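PDB 5WAB: putative beta-glucosidase from Bifidobacterium adolescentis, which hydrolyses beta-glucosidic linkages as a glycoside hydrolase of family 3, and probably also releases terminal arabinopyranosyl groups from ginsenoside Rb2. Local coordinates for residues Val102-Ile112 / Val148-Asn159; Lys113-Cys121 / Gly418-Ile426. All blocks are in the same frame, centred on the assembly; numbering follows the deposited sequence.

Interaction 1: Val102-Ile112 / Val148-Asn159; sequences VAVILGPGVNI and VGTSLKHFAANN
Asn111 and His154 show how one flat amide can tie a loop to a strand end. Amide and imidazole lie nearly coplanar, 5° apart. Asn111 ND2 donates to the backbone O of His154 at 2.8 Å, nearly straight (163°) and close to the amide plane, while Asn111 OD1 sits at the ring edge and accepts a weak bond from His154 ND1, whose stronger partner is Tyr124 OH. With chi1 at -64°, Asn111 CG stands beside its own backbone N and the amide turns to His154. With an alanine here, His154 O would probably lose this donor and the ring edge its weak acceptor, though Tyr124 still holds ND1. Farther on, Asn159 ND2 reaches a lone pair of Ile112 O at 2.7 Å, and its OD1 binds Tyr520. Upstream, strands 104-106 and 149-153 run parallel, with Ile105 N bonded to Gly149 O at 2.9 Å. Lys153 CD lies 3.2 Å from Leu106 O, and the bend at chi3 beyond it swings NZ round to a salt bridge with Glu123. Val110 CG2 meets Leu152 CD1 at 3.8 Å. The amides of Asn111 and Asn159 thus anchor on backbone carbonyls, and a glycerol bound to His154 NE2 is consistent with a sugar pocket there.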
loop_
_atom_site.group_PDB
_atom_site.type_symbol
_atom_site.label_atom_id
_atom_site.label_comp_id
_atom_site.label_asym_id
_atom_site.label_seq_id
_atom_site.Cartn_x
_atom_site.Cartn_y
_atom_site.Cartn_z
ATOM N N VAL A 102 -16.812 -0.886 -17.463
ATOM C CA VAL A 102 -16.618 -1.291 -16.071
ATOM C C VAL A 102 -16.843 -0.070 -15.192
ATOM O O VAL A 102 -16.079 0.901 -15.263
ATOM C CB VAL A 102 -15.216 -1.877 -15.838
ATOM C CG1 VAL A 102 -15.001 -2.137 -14.355
ATOM C CG2 VAL A 102 -15.022 -3.153 -16.637
ATOM N N ALA A 103 -17.866 -0.127 -14.333
ATOM C CA ALA A 103 -18.234 1.048 -13.545
ATOM C C ALA A 103 -17.412 1.185 -12.272
ATOM O O ALA A 103 -17.198 2.309 -11.801
ATOM C CB ALA A 103 -19.722 1.016 -13.188
ATOM N N VAL A 104 -16.976 0.078 -11.682
ATOM C CA VAL A 104 -16.181 0.103 -10.461
ATOM C C VAL A 104 -15.002 -0.841 -10.638
ATOM O O VAL A 104 -15.181 -1.989 -11.059
ATOM C CB VAL A 104 -17.005 -0.298 -9.224
ATOM C CG1 VAL A 104 -16.175 -0.151 -7.965
ATOM C CG2 VAL A 104 -18.286 0.516 -9.137
ATOM N N ILE A 105 -13.800 -0.354 -10.336
ATOM C CA ILE A 105 -12.597 -1.178 -10.329
ATOM C C ILE A 105 -12.231 -1.456 -8.877
ATOM O O ILE A 105 -12.194 -0.536 -8.052
ATOM C CB ILE A 105 -11.454 -0.493 -11.103
ATOM C CG1 ILE A 105 -10.235 -1.407 -11.207
ATOM C CG2 ILE A 105 -11.088 0.867 -10.503
ATOM C CD1 ILE A 105 -9.285 -0.993 -12.300
ATOM N N LEU A 106 -11.987 -2.729 -8.556
ATOM C CA LEU A 106 -11.957 -3.192 -7.164
ATOM C C LEU A 106 -10.569 -2.979 -6.563
ATOM O O LEU A 106 -9.763 -3.897 -6.415
ATOM C CB LEU A 106 -12.388 -4.652 -7.082
ATOM C CG LEU A 106 -13.809 -4.922 -7.577
ATOM C CD1 LEU A 106 -14.155 -6.404 -7.503
ATOM C CD2 LEU A 106 -14.806 -4.089 -6.784
ATOM N N GLY A 107 -10.311 -1.742 -6.174
ATOM C CA GLY A 107 -9.068 -1.379 -5.544
ATOM C C GLY A 107 -9.114 0.077 -5.146
ATOM O O GLY A 107 -10.100 0.776 -5.399
ATOM N N PRO A 108 -8.053 0.570 -4.494
ATOM C CA PRO A 108 -6.862 -0.194 -4.117
ATOM C C PRO A 108 -6.984 -0.837 -2.731
ATOM O O PRO A 108 -7.928 -0.548 -1.990
ATOM C CB PRO A 108 -5.767 0.871 -4.129
ATOM C CG PRO A 108 -6.486 2.117 -3.659
ATOM C CD PRO A 108 -7.910 2.004 -4.174
ATOM N N GLY A 109 -6.034 -1.715 -2.398
ATOM C CA GLY A 109 -5.972 -2.328 -1.084
ATOM C C GLY A 109 -4.975 -1.574 -0.225
ATOM O O GLY A 109 -3.863 -1.282 -0.667
ATOM N N VAL A 110 -5.402 -1.216 0.985
ATOM C CA VAL A 110 -4.599 -0.365 1.856
ATOM C C VAL A 110 -4.357 -1.018 3.219
ATOM O O VAL A 110 -4.000 -0.336 4.173
ATOM C CB VAL A 110 -5.225 1.038 2.014
ATOM C CG1 VAL A 110 -5.295 1.739 0.685
ATOM C CG2 VAL A 110 -6.614 0.963 2.638
ATOM N N ASN A 111 -4.532 -2.334 3.322
ATOM C CA ASN A 111 -4.292 -3.006 4.593
ATOM C C ASN A 111 -2.840 -2.849 5.029
ATOM O O ASN A 111 -1.916 -2.878 4.212
ATOM C CB ASN A 111 -4.646 -4.487 4.504
ATOM C CG ASN A 111 -6.118 -4.723 4.244
ATOM O OD1 ASN A 111 -6.501 -5.216 3.187
ATOM N ND2 ASN A 111 -6.950 -4.372 5.211
ATOM N N ILE A 112 -2.651 -2.646 6.331
ATOM C CA ILE A 112 -1.319 -2.493 6.896
ATOM C C ILE A 112 -0.556 -3.802 6.771
ATOM O O ILE A 112 -1.092 -4.884 7.047
ATOM C CB ILE A 112 -1.418 -2.041 8.360
ATOM C CG1 ILE A 112 -2.043 -0.649 8.439
ATOM C CG2 ILE A 112 -0.057 -2.070 9.029
ATOM C CD1 ILE A 112 -1.281 0.404 7.660
ATOM N N VAL A 148 -15.353 6.966 -12.923
ATOM C CA VAL A 148 -15.403 5.529 -12.652
ATOM C C VAL A 148 -15.165 5.298 -11.166
ATOM O O VAL A 148 -14.334 5.974 -10.553
ATOM C CB VAL A 148 -14.362 4.764 -13.491
ATOM C CG1 VAL A 148 -14.471 3.274 -13.248
ATOM C CG2 VAL A 148 -14.527 5.086 -14.963
ATOM N N GLY A 149 -15.905 4.354 -10.581
ATOM C CA GLY A 149 -15.774 4.100 -9.163
ATOM C C GLY A 149 -14.598 3.200 -8.819
ATOM O O GLY A 149 -14.118 2.414 -9.631
ATOM N N THR A 150 -14.132 3.329 -7.581
ATOM C CA THR A 150 -13.118 2.458 -6.995
ATOM C C THR A 150 -13.730 1.700 -5.826
ATOM O O THR A 150 -14.898 1.882 -5.484
ATOM C CB THR A 150 -11.891 3.241 -6.516
ATOM O OG1 THR A 150 -12.258 4.090 -5.424
ATOM C CG2 THR A 150 -11.319 4.076 -7.628
ATOM N N SER A 151 -12.917 0.855 -5.196
ATOM C CA SER A 151 -13.358 0.070 -4.041
ATOM C C SER A 151 -12.195 -0.032 -3.046
ATOM O O SER A 151 -11.374 -0.951 -3.121
ATOM C CB SER A 151 -13.860 -1.297 -4.488
ATOM O OG SER A 151 -14.594 -1.936 -3.462
ATOM N N LEU A 152 -12.121 0.934 -2.131
ATOM C CA LEU A 152 -11.174 0.865 -1.024
ATOM C C LEU A 152 -11.351 -0.455 -0.293
ATOM O O LEU A 152 -12.422 -0.728 0.252
ATOM C CB LEU A 152 -11.405 2.046 -0.080
ATOM C CG LEU A 152 -10.320 2.370 0.943
ATOM C CD1 LEU A 152 -8.998 2.609 0.235
ATOM C CD2 LEU A 152 -10.730 3.589 1.758
ATOM N N LYS A 153 -10.313 -1.288 -0.303
ATOM C CA LYS A 153 -10.486 -2.730 -0.178
ATOM C C LYS A 153 -10.056 -3.270 1.180
ATOM O O LYS A 153 -8.985 -2.924 1.696
ATOM C CB LYS A 153 -9.717 -3.451 -1.293
ATOM C CG LYS A 153 -10.553 -4.488 -2.007
ATOM C CD LYS A 153 -9.942 -4.905 -3.336
ATOM C CE LYS A 153 -8.636 -5.634 -3.176
ATOM N NZ LYS A 153 -8.213 -6.205 -4.482
ATOM N N HIS A 154 -10.914 -4.146 1.722
ATOM C CA HIS A 154 -10.705 -4.999 2.894
ATOM C C HIS A 154 -10.680 -4.203 4.187
ATOM O O HIS A 154 -9.688 -4.206 4.922
ATOM C CB HIS A 154 -9.444 -5.838 2.732
ATOM C CG HIS A 154 -9.373 -6.542 1.419
ATOM N ND1 HIS A 154 -8.181 -6.830 0.792
ATOM C CD2 HIS A 154 -10.351 -6.999 0.602
ATOM C CE1 HIS A 154 -8.429 -7.444 -0.352
ATOM N NE2 HIS A 154 -9.738 -7.555 -0.494
ATOM N N PHE A 155 -11.808 -3.586 4.490
ATOM C CA PHE A 155 -12.002 -2.774 5.683
ATOM C C PHE A 155 -12.658 -3.652 6.751
ATOM O O PHE A 155 -13.820 -4.041 6.609
ATOM C CB PHE A 155 -12.861 -1.563 5.315
ATOM C CG PHE A 155 -13.096 -0.591 6.433
ATOM C CD1 PHE A 155 -12.053 0.159 6.953
ATOM C CD2 PHE A 155 -14.379 -0.367 6.906
ATOM C CE1 PHE A 155 -12.279 1.073 7.965
ATOM C CE2 PHE A 155 -14.612 0.551 7.912
ATOM C CZ PHE A 155 -13.564 1.272 8.442
ATOM N N ALA A 156 -11.915 -3.994 7.804
ATOM C CA ALA A 156 -10.519 -3.602 7.984
ATOM C C ALA A 156 -9.712 -4.722 8.634
ATOM O O ALA A 156 -10.255 -5.785 8.970
ATOM C CB ALA A 156 -10.422 -2.337 8.830
ATOM N N ALA A 157 -8.410 -4.465 8.797
ATOM C CA ALA A 157 -7.496 -5.339 9.540
ATOM C C ALA A 157 -7.410 -6.729 8.915
ATOM O O ALA A 157 -7.498 -7.751 9.600
ATOM C CB ALA A 157 -7.900 -5.421 11.013
ATOM N N ASN A 158 -7.228 -6.757 7.591
ATOM C CA ASN A 158 -7.025 -7.995 6.841
ATOM C C ASN A 158 -5.536 -8.083 6.507
ATOM O O ASN A 158 -5.094 -7.756 5.407
ATOM C CB ASN A 158 -7.891 -8.007 5.580
ATOM C CG ASN A 158 -7.828 -9.332 4.830
ATOM O OD1 ASN A 158 -7.209 -10.295 5.286
ATOM N ND2 ASN A 158 -8.410 -9.359 3.640
ATOM N N ASN A 159 -4.757 -8.567 7.473
ATOM C CA ASN A 159 -3.298 -8.493 7.425
ATOM C C ASN A 159 -2.631 -9.853 7.241
ATOM O O ASN A 159 -1.403 -9.946 7.342
ATOM C CB ASN A 159 -2.782 -7.817 8.693
ATOM C CG ASN A 159 -3.601 -6.595 9.071
ATOM O OD1 ASN A 159 -4.362 -6.615 10.044
ATOM N ND2 ASN A 159 -3.447 -5.518 8.301
#

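Interaction 2: Lys113-Cys121 / Gly418-Ile426; sequences KRNPLGGRC and GFDRETLDI
Leu117 and Arg421 bring together two irregular loops that run roughly antiparallel, their touching parts 152° apart, where Arg421 N donates to Leu117 O at 2.9 Å. The first loop is shaped by a type I turn from Asn115 to Gly118, and Asn115 OD1 accepts from Leu117 N in an Asx turn, fixing the residue with the largest share of the contact. From there Leu117 crosses Arg421 at about a right angle: its CD1 lies 3.5 Å from Arg421 O, while CD2 meets both Arg421 CB and, at 3.7 Å, Leu424 CD2. Pro116 CG adds a looser apolar touch to the same Leu424 methyl. On the other flank, Asp420 CB rests 3.3 Å from Leu117 O, and a chi1 of -60° sets CG beside the backbone N, carrying OD1 to Gly119 N. That bond, 2.8 Å from Gly119 N to Asp420 OD1 and 153° at the hydrogen, uses the anti lone pair. Glu161 N also binds OD1, and Thr162 OG1 binds OD2, which together should hold the carboxylate's rotation. Gly119 CA passes 3.1 Å from Phe419 O in a CA-H...O contact. The Arg421 chain folds at chi3, bringing NH2 to Val453 O and, weakly, to Leu424 O. A leucine packed on Arg421 and Leu424, beside one backbone bond and a carboxylate with several partners, thus joins the N-terminal and C-terminal family 3 domains through apolar and polar chemistry.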
loop_
_atom_site.group_PDB
_atom_site.type_symbol
_atom_site.label_atom_id
_atom_site.label_comp_id
_atom_site.label_asym_id
_atom_site.label_seq_id
_atom_site.Cartn_x
_atom_site.Cartn_y
_atom_site.Cartn_z
ATOM N N LYS A 113 0.702 -3.713 6.336
ATOM C CA LYS A 113 1.603 -4.863 6.313
ATOM C C LYS A 113 2.143 -5.048 7.727
ATOM O O LYS A 113 3.240 -4.609 8.077
ATOM C CB LYS A 113 2.711 -4.655 5.294
ATOM C CG LYS A 113 2.163 -4.372 3.920
ATOM C CD LYS A 113 3.228 -4.249 2.855
ATOM C CE LYS A 113 2.574 -3.759 1.572
ATOM N NZ LYS A 113 3.476 -3.665 0.395
ATOM N N ARG A 114 1.313 -5.672 8.569
ATOM C CA ARG A 114 1.707 -5.953 9.944
ATOM C C ARG A 114 2.945 -6.832 9.982
ATOM O O ARG A 114 3.888 -6.568 10.736
ATOM C CB ARG A 114 0.552 -6.615 10.688
ATOM C CG ARG A 114 0.929 -7.276 12.003
ATOM C CD ARG A 114 -0.320 -7.845 12.659
ATOM N NE ARG A 114 -0.081 -8.368 13.998
ATOM C CZ ARG A 114 -0.106 -9.661 14.303
ATOM N NH1 ARG A 114 -0.371 -10.554 13.363
ATOM N NH2 ARG A 114 0.126 -10.060 15.547
ATOM N N ASN A 115 2.958 -7.879 9.161
ATOM C CA ASN A 115 4.065 -8.809 9.068
ATOM C C ASN A 115 4.396 -9.020 7.594
ATOM O O ASN A 115 3.486 -9.281 6.787
ATOM C CB ASN A 115 3.710 -10.131 9.742
ATOM C CG ASN A 115 4.868 -11.095 9.770
ATOM O OD1 ASN A 115 5.330 -11.559 8.730
ATOM N ND2 ASN A 115 5.349 -11.403 10.966
ATOM N N PRO A 116 5.671 -8.924 7.204
ATOM C CA PRO A 116 6.018 -9.018 5.778
ATOM C C PRO A 116 5.721 -10.370 5.161
ATOM O O PRO A 116 5.782 -10.489 3.933
ATOM C CB PRO A 116 7.524 -8.719 5.765
ATOM C CG PRO A 116 7.990 -9.098 7.120
ATOM C CD PRO A 116 6.863 -8.779 8.057
ATOM N N LEU A 117 5.418 -11.391 5.964
ATOM C CA LEU A 117 5.044 -12.699 5.443
ATOM C C LEU A 117 3.618 -12.739 4.913
ATOM O O LEU A 117 3.218 -13.759 4.343
ATOM C CB LEU A 117 5.203 -13.771 6.522
ATOM C CG LEU A 117 6.611 -14.073 7.030
ATOM C CD1 LEU A 117 6.526 -15.136 8.108
ATOM C CD2 LEU A 117 7.537 -14.516 5.899
ATOM N N GLY A 118 2.843 -11.676 5.107
ATOM C CA GLY A 118 1.470 -11.635 4.638
ATOM C C GLY A 118 1.336 -11.890 3.150
ATOM O O GLY A 118 1.996 -11.236 2.341
ATOM N N GLY A 119 0.473 -12.837 2.782
ATOM C CA GLY A 119 0.387 -13.268 1.396
ATOM C C GLY A 119 -0.042 -12.186 0.422
ATOM O O GLY A 119 0.300 -12.248 -0.760
ATOM N N ARG A 120 -0.800 -11.187 0.890
ATOM C CA ARG A 120 -1.291 -10.117 0.026
ATOM C C ARG A 120 -0.440 -8.849 0.086
ATOM O O ARG A 120 -0.867 -7.815 -0.436
ATOM C CB ARG A 120 -2.729 -9.749 0.403
ATOM C CG ARG A 120 -3.760 -10.840 0.225
ATOM C CD ARG A 120 -4.072 -11.159 -1.225
ATOM N NE ARG A 120 -4.879 -10.139 -1.894
ATOM C CZ ARG A 120 -6.172 -9.922 -1.656
ATOM N NH1 ARG A 120 -6.823 -10.640 -0.744
ATOM N NH2 ARG A 120 -6.819 -8.983 -2.335
ATOM N N CYS A 121 0.761 -8.906 0.672
ATOM C CA CYS A 121 1.591 -7.705 0.780
ATOM C C CYS A 121 1.903 -7.085 -0.581
ATOM O O CYS A 121 2.107 -5.867 -0.671
ATOM C CB CYS A 121 2.888 -8.018 1.535
ATOM S SG CYS A 121 2.733 -8.078 3.353
ATOM N N GLY A 418 -3.248 -17.036 -1.832
ATOM C CA GLY A 418 -3.997 -17.546 -0.703
ATOM C C GLY A 418 -3.165 -18.070 0.444
ATOM O O GLY A 418 -3.726 -18.668 1.368
ATOM N N PHE A 419 -1.849 -17.870 0.420
ATOM C CA PHE A 419 -0.963 -18.374 1.456
ATOM C C PHE A 419 -0.041 -17.266 1.941
ATOM O O PHE A 419 0.347 -16.380 1.180
ATOM C CB PHE A 419 -0.135 -19.553 0.935
ATOM C CG PHE A 419 -0.931 -20.811 0.759
ATOM C CD1 PHE A 419 -1.446 -21.480 1.860
ATOM C CD2 PHE A 419 -1.204 -21.304 -0.507
ATOM C CE1 PHE A 419 -2.190 -22.635 1.702
ATOM C CE2 PHE A 419 -1.950 -22.457 -0.673
ATOM C CZ PHE A 419 -2.446 -23.123 0.434
ATOM N N ASP A 420 0.306 -17.327 3.219
ATOM C CA ASP A 420 1.366 -16.498 3.767
ATOM C C ASP A 420 2.703 -17.209 3.601
ATOM O O ASP A 420 2.786 -18.436 3.694
ATOM C CB ASP A 420 1.113 -16.199 5.247
ATOM C CG ASP A 420 -0.201 -15.473 5.484
ATOM O OD1 ASP A 420 -0.536 -14.561 4.696
ATOM O OD2 ASP A 420 -0.890 -15.808 6.468
ATOM N N ARG A 421 3.755 -16.430 3.364
ATOM C CA ARG A 421 5.091 -17.007 3.312
ATOM C C ARG A 421 5.484 -17.556 4.680
ATOM O O ARG A 421 4.948 -17.167 5.722
ATOM C CB ARG A 421 6.105 -15.959 2.845
ATOM C CG ARG A 421 6.097 -15.730 1.347
ATOM C CD ARG A 421 6.585 -14.341 0.999
ATOM N NE ARG A 421 8.010 -14.137 1.208
ATOM C CZ ARG A 421 8.534 -12.998 1.650
ATOM N NH1 ARG A 421 7.744 -11.976 1.959
ATOM N NH2 ARG A 421 9.847 -12.886 1.798
ATOM N N GLU A 422 6.419 -18.499 4.666
ATOM C CA GLU A 422 6.992 -19.029 5.892
ATOM C C GLU A 422 8.458 -18.672 6.066
ATOM O O GLU A 422 9.035 -18.988 7.114
ATOM C CB GLU A 422 6.806 -20.554 5.947
ATOM C CG GLU A 422 5.355 -20.950 6.178
ATOM C CD GLU A 422 5.150 -22.445 6.239
ATOM O OE1 GLU A 422 6.071 -23.189 5.845
ATOM O OE2 GLU A 422 4.070 -22.875 6.693
ATOM N N THR A 423 9.071 -18.042 5.069
ATOM C CA THR A 423 10.444 -17.575 5.163
ATOM C C THR A 423 10.569 -16.280 4.380
ATOM O O THR A 423 9.816 -16.036 3.433
ATOM C CB THR A 423 11.439 -18.610 4.621
ATOM O OG1 THR A 423 12.775 -18.098 4.730
ATOM C CG2 THR A 423 11.134 -18.924 3.161
ATOM N N LEU A 424 11.535 -15.455 4.781
ATOM C CA LEU A 424 11.864 -14.252 4.030
ATOM C C LEU A 424 12.914 -14.506 2.955
ATOM O O LEU A 424 13.065 -13.676 2.052
ATOM C CB LEU A 424 12.345 -13.139 4.977
ATOM C CG LEU A 424 11.282 -12.546 5.903
ATOM C CD1 LEU A 424 11.857 -11.479 6.817
ATOM C CD2 LEU A 424 10.133 -11.987 5.081
ATOM N N ASP A 425 13.601 -15.646 3.009
ATOM C CA ASP A 425 14.748 -15.897 2.148
ATOM C C ASP A 425 14.323 -16.141 0.703
ATOM O O ASP A 425 13.226 -16.633 0.425
ATOM C CB ASP A 425 15.541 -17.103 2.665
ATOM C CG ASP A 425 15.994 -16.939 4.112
ATOM O OD1 ASP A 425 16.217 -15.793 4.545
ATOM O OD2 ASP A 425 16.122 -17.957 4.825
ATOM N N ILE A 426 15.204 -15.767 -0.222
ATOM C CA ILE A 426 15.088 -16.134 -1.633
ATOM C C ILE A 426 15.530 -17.586 -1.771
ATOM O O ILE A 426 16.132 -18.125 -0.833
ATOM C CB ILE A 426 15.917 -15.197 -2.524
ATOM C CG1 ILE A 426 17.413 -15.441 -2.301
ATOM C CG2 ILE A 426 15.525 -13.745 -2.263
ATOM C CD1 ILE A 426 18.310 -14.654 -3.230
#

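Overall arrangement
The two contacts, their centres about 20 Å apart, follow one continuous run of chain: Val102-Ile112 leaves the parallel sheet of the N-terminal, TIM-barrel-clan domain, and Lys113-Cys121 carries on as the loop before helix 129-144. Their partners come later, Val148-Asn159 on the next strand of that sheet and Gly418-Ile426 nearly 300 residues on, between strand 403-409 and helix 428-438 of the C-terminal domain, so the segments alternate. Interaction 1 is internal to the first domain, whereas interaction 2 spans both. They meet at Arg114, beside Asn159, and at Arg120, whose NH2 lies 3.0 Å from His154 CE1 and shares a glycerol with His154, consistent with a pocket near the domain boundary.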